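Side-chain contacts in DnaJ homolog subfamily C member 27-A (Xenopus laevis, PDB 6JMG), which binds GTP and magnesium as a Rab-family small GTPase, carries a DnaJ domain, and is possibly involved in regulating the MEK/ERK pathway: residues S208-R211 against I212-K216; P226-T229 against R230-N234. All coordinates share one frame; numbering follows the deposited sequence.

Contact 1 of 2, residues S208-R211 against I212-K216; sequences SIRR and IRNCK
The Arg-211 guanidinium presents one face to Ile-212, the next residue on the last turn of helix 203-213, and the two side chains cross at a slant. CG1 of Ile-212 sits over that face, 4.0 Å above the guanidinium plane and displaced toward the rim. Arg-211 NH2 is 4.1 Å from that CG1. The arginine chain starts with CG opposite the backbone N (chi1 176°) and bends at chi3, which brings the group back beside the isoleucine. NH1 also makes a weak hydrogen bond to Met-221 O. Arg-210 CG touches Asn-214 ND2 at 3.8 Å, and the guanidinium and amide planes stand 75° apart. The polar end of Arg-210 goes elsewhere, in a salt bridge to Asp-207. In the backbone, Ile-212 N donates to Ser-208 O at 2.9 Å. This is a helix C-terminus: the bond from Asn-214 N to Arg-210 O is weak, and the chain leaves helical angles at Asn-214. Cutting Ile-212 back to an alanine removes CG1, CG2 and CD1, and would probably uncover that guanidinium face and open a gap toward the adjoining helices. Ile-212 packs on Met-221 of helix 218-222, Leu-244 of helix 230-244, and Ala-260 and Val-261 of helix 254-278.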
loop_
_atom_site.group_PDB
_atom_site.type_symbol
_atom_site.label_atom_id
_atom_site.label_comp_id
_atom_site.label_asym_id
_atom_site.label_seq_id
_atom_site.Cartn_x
_atom_site.Cartn_y
_atom_site.Cartn_z
ATOM N N SER A 208 -11.901 -14.648 15.545
ATOM C CA SER A 208 -11.040 -15.729 15.087
ATOM C C SER A 208 -10.157 -16.227 16.214
ATOM O O SER A 208 -9.995 -17.441 16.394
ATOM C CB SER A 208 -10.162 -15.254 13.919
ATOM O OG SER A 208 -10.748 -15.521 12.644
ATOM N N ILE A 209 -9.679 -15.307 17.054
ATOM C CA ILE A 209 -8.880 -15.703 18.207
ATOM C C ILE A 209 -9.693 -16.568 19.161
ATOM O O ILE A 209 -9.197 -17.568 19.692
ATOM C CB ILE A 209 -8.302 -14.466 18.904
ATOM C CG1 ILE A 209 -7.419 -13.697 17.911
ATOM C CG2 ILE A 209 -7.511 -14.903 20.135
ATOM C CD1 ILE A 209 -6.811 -12.423 18.476
ATOM N N ARG A 210 -10.944 -16.202 19.410
ATOM C CA ARG A 210 -11.702 -16.991 20.368
ATOM C C ARG A 210 -12.076 -18.331 19.765
ATOM O O ARG A 210 -11.994 -19.361 20.442
ATOM C CB ARG A 210 -12.957 -16.247 20.831
ATOM C CG ARG A 210 -13.817 -17.086 21.768
ATOM C CD ARG A 210 -15.172 -16.464 22.015
ATOM N NE ARG A 210 -15.626 -15.676 20.871
ATOM C CZ ARG A 210 -16.859 -15.187 20.743
ATOM N NH1 ARG A 210 -17.768 -15.410 21.689
ATOM N NH2 ARG A 210 -17.182 -14.476 19.665
ATOM N N ARG A 211 -12.404 -18.343 18.469
ATOM C CA ARG A 211 -12.736 -19.605 17.816
ATOM C C ARG A 211 -11.535 -20.540 17.797
ATOM O O ARG A 211 -11.697 -21.751 17.966
ATOM C CB ARG A 211 -13.254 -19.346 16.399
ATOM C CG ARG A 211 -13.532 -20.606 15.586
ATOM C CD ARG A 211 -13.846 -20.273 14.122
ATOM N NE ARG A 211 -12.711 -19.690 13.405
ATOM C CZ ARG A 211 -11.689 -20.385 12.901
ATOM N NH1 ARG A 211 -11.640 -21.712 13.020
ATOM N NH2 ARG A 211 -10.708 -19.745 12.272
ATOM N N ILE A 212 -10.323 -19.983 17.687
ATOM C CA ILE A 212 -9.096 -20.784 17.704
ATOM C C ILE A 212 -8.741 -21.279 19.121
ATOM O O ILE A 212 -8.077 -22.308 19.242
ATOM C CB ILE A 212 -7.952 -20.008 17.016
ATOM C CG1 ILE A 212 -8.239 -19.908 15.513
ATOM C CG2 ILE A 212 -6.602 -20.689 17.158
ATOM C CD1 ILE A 212 -7.550 -18.711 14.802
ATOM N N ARG A 213 -9.186 -20.613 20.208
ATOM C CA ARG A 213 -8.935 -21.180 21.536
ATOM C C ARG A 213 -9.733 -22.445 21.734
ATOM O O ARG A 213 -9.234 -23.443 22.247
ATOM C CB ARG A 213 -9.415 -20.294 22.690
ATOM C CG ARG A 213 -8.547 -19.109 22.986
ATOM C CD ARG A 213 -8.506 -18.650 24.444
ATOM N NE ARG A 213 -7.125 -18.266 24.748
ATOM C CZ ARG A 213 -6.251 -18.898 25.531
ATOM N NH1 ARG A 213 -6.560 -20.028 26.175
ATOM N NH2 ARG A 213 -5.031 -18.374 25.640
ATOM N N ASN A 214 -10.990 -22.423 21.329
ATOM C CA ASN A 214 -11.966 -23.442 21.702
ATOM C C ASN A 214 -12.179 -24.367 20.532
ATOM O O ASN A 214 -13.290 -24.752 20.164
ATOM C CB ASN A 214 -13.273 -22.774 22.150
ATOM C CG ASN A 214 -13.033 -21.634 23.186
ATOM O OD1 ASN A 214 -12.133 -21.722 24.043
ATOM N ND2 ASN A 214 -13.851 -20.596 23.125
ATOM N N CYS A 215 -11.050 -24.701 19.930
ATOM C CA CYS A 215 -10.977 -25.568 18.774
ATOM C C CYS A 215 -9.915 -26.607 19.075
ATOM O O CYS A 215 -8.794 -26.259 19.457
ATOM C CB CYS A 215 -10.618 -24.751 17.538
ATOM S SG CYS A 215 -10.894 -25.586 16.010
ATOM N N LYS A 216 -10.267 -27.877 18.912
ATOM C CA LYS A 216 -9.373 -28.953 19.316
ATOM C C LYS A 216 -8.941 -29.814 18.131
ATOM O O LYS A 216 -8.424 -30.921 18.316
ATOM C CB LYS A 216 -10.046 -29.788 20.411
ATOM C CG LYS A 216 -9.817 -29.244 21.841
ATOM C CD LYS A 216 -11.119 -28.948 22.590
ATOM C CE LYS A 216 -10.966 -27.782 23.585
ATOM N NZ LYS A 216 -12.279 -27.155 23.992
#

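Contact 2 of 2, residues P226-T229 against R230-N234; sequences PGAT and RDEVN
Thr-229 and Glu-232 form a capping box at the start of helix 230-244, within the DnaJ domain. Thr-229 is the N-cap. Its OG1 accepts from Glu-232 N; the modelled separation is very short, and at 2.70 Å resolution its exact length carries little weight. Chi1 of 89° sets OG1 between the backbone N and the carbonyl carbon, from where it meets Glu-232 N. The return bond is weak: Thr-229 N donates to Glu-232 OE1 at 2.9 Å, with an N-H...O angle of 124°. The two side chains cross at about a right angle. The carboxylate lies at the N-terminal end of the helix, which would probably favour its charged form. The backbone adds the first regular helical bond, from Val-233 N to Thr-229 O at 3.1 Å. Glu-232 N also reaches Thr-229 O, but weakly. One residue further on, Asn-234 OD1 accepts from Arg-265 NE of helix 254-278. Apolar contact comes from the buried pair Ala-228 and Val-233. Val-233 also touches Leu-268 and Leu-269 of helix 254-278. Within the pair, Ala-228 CB meets Val-233 CG1 at 4.0 Å.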
loop_
_atom_site.group_PDB
_atom_site.type_symbol
_atom_site.label_atom_id
_atom_site.label_comp_id
_atom_site.label_asym_id
_atom_site.label_seq_id
_atom_site.Cartn_x
_atom_site.Cartn_y
_atom_site.Cartn_z
ATOM N N PRO A 226 -10.948 -32.605 6.158
ATOM C CA PRO A 226 -9.913 -33.590 5.815
ATOM C C PRO A 226 -9.960 -33.923 4.329
ATOM O O PRO A 226 -11.030 -34.008 3.717
ATOM C CB PRO A 226 -10.259 -34.800 6.689
ATOM C CG PRO A 226 -10.988 -34.222 7.864
ATOM C CD PRO A 226 -11.735 -33.013 7.343
ATOM N N GLY A 227 -8.783 -34.085 3.747
ATOM C CA GLY A 227 -8.665 -34.318 2.325
ATOM C C GLY A 227 -8.457 -33.063 1.515
ATOM O O GLY A 227 -8.847 -33.018 0.343
ATOM N N ALA A 228 -7.829 -32.047 2.095
ATOM C CA ALA A 228 -7.618 -30.762 1.450
ATOM C C ALA A 228 -6.233 -30.769 0.814
ATOM O O ALA A 228 -5.290 -31.307 1.393
ATOM C CB ALA A 228 -7.746 -29.626 2.463
ATOM N N THR A 229 -6.129 -30.254 -0.413
ATOM C CA THR A 229 -4.825 -29.970 -1.010
ATOM C C THR A 229 -3.895 -29.270 -0.024
ATOM O O THR A 229 -4.323 -28.478 0.819
ATOM C CB THR A 229 -4.945 -29.100 -2.267
ATOM O OG1 THR A 229 -4.903 -27.716 -1.893
ATOM C CG2 THR A 229 -6.216 -29.389 -3.013
ATOM N N ARG A 230 -2.600 -29.563 -0.158
ATOM C CA ARG A 230 -1.573 -28.669 0.375
ATOM C C ARG A 230 -1.827 -27.224 -0.038
ATOM O O ARG A 230 -1.613 -26.299 0.753
ATOM C CB ARG A 230 -0.175 -29.115 -0.083
ATOM C CG ARG A 230 0.828 -27.967 -0.272
ATOM C CD ARG A 230 2.279 -28.363 0.054
ATOM N NE ARG A 230 2.720 -29.528 -0.712
ATOM C CZ ARG A 230 3.320 -29.465 -1.900
ATOM N NH1 ARG A 230 3.564 -28.285 -2.466
ATOM N NH2 ARG A 230 3.678 -30.583 -2.524
ATOM N N ASP A 231 -2.294 -27.001 -1.266
ATOM C CA ASP A 231 -2.483 -25.619 -1.691
ATOM C C ASP A 231 -3.659 -24.980 -0.965
ATOM O O ASP A 231 -3.661 -23.763 -0.737
ATOM C CB ASP A 231 -2.674 -25.541 -3.205
ATOM C CG ASP A 231 -2.473 -24.131 -3.743
ATOM O OD1 ASP A 231 -1.648 -23.377 -3.177
ATOM O OD2 ASP A 231 -3.159 -23.768 -4.722
ATOM N N GLU A 232 -4.648 -25.780 -0.560
ATOM C CA GLU A 232 -5.760 -25.211 0.190
ATOM C C GLU A 232 -5.380 -24.909 1.630
ATOM O O GLU A 232 -5.777 -23.867 2.161
ATOM C CB GLU A 232 -6.969 -26.138 0.147
ATOM C CG GLU A 232 -7.567 -26.226 -1.221
ATOM C CD GLU A 232 -8.355 -27.483 -1.417
ATOM O OE1 GLU A 232 -8.356 -28.337 -0.505
ATOM O OE2 GLU A 232 -8.945 -27.629 -2.504
ATOM N N VAL A 233 -4.597 -25.778 2.278
ATOM C CA VAL A 233 -4.232 -25.444 3.647
ATOM C C VAL A 233 -3.245 -24.286 3.638
ATOM O O VAL A 233 -3.276 -23.427 4.530
ATOM C CB VAL A 233 -3.677 -26.660 4.415
ATOM C CG1 VAL A 233 -4.503 -27.910 4.162
ATOM C CG2 VAL A 233 -2.317 -26.880 4.051
ATOM N N ASN A 234 -2.423 -24.182 2.594
ATOM C CA ASN A 234 -1.587 -22.993 2.447
ATOM C C ASN A 234 -2.434 -21.742 2.369
ATOM O O ASN A 234 -2.134 -20.745 3.025
ATOM C CB ASN A 234 -0.694 -23.099 1.221
ATOM C CG ASN A 234 0.560 -23.869 1.506
ATOM O OD1 ASN A 234 0.918 -24.095 2.674
ATOM N ND2 ASN A 234 1.226 -24.309 0.452
#

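In the fold
Contacts 1 and 2 follow one another along the chain. Contact 1 covers the end of helix 203-213, and contact 2 the start of helix 230-244, with helix 218-222 between them. Their centres are 20 Å apart and their nearest atoms about 11 Å, so they do not touch. The relation runs through helix 230-244: contact 2 begins it, and contact 1 packs on its far end, at Leu-240, Leu-243 and Leu-244. Both contacts also touch helix 254-278. Both lie on the same side of the chain's centre, about 30 Å and 29 Å from it, centre to centre. They are away from the GTP pocket and from the magnesium site of Ser-30 and Thr-48.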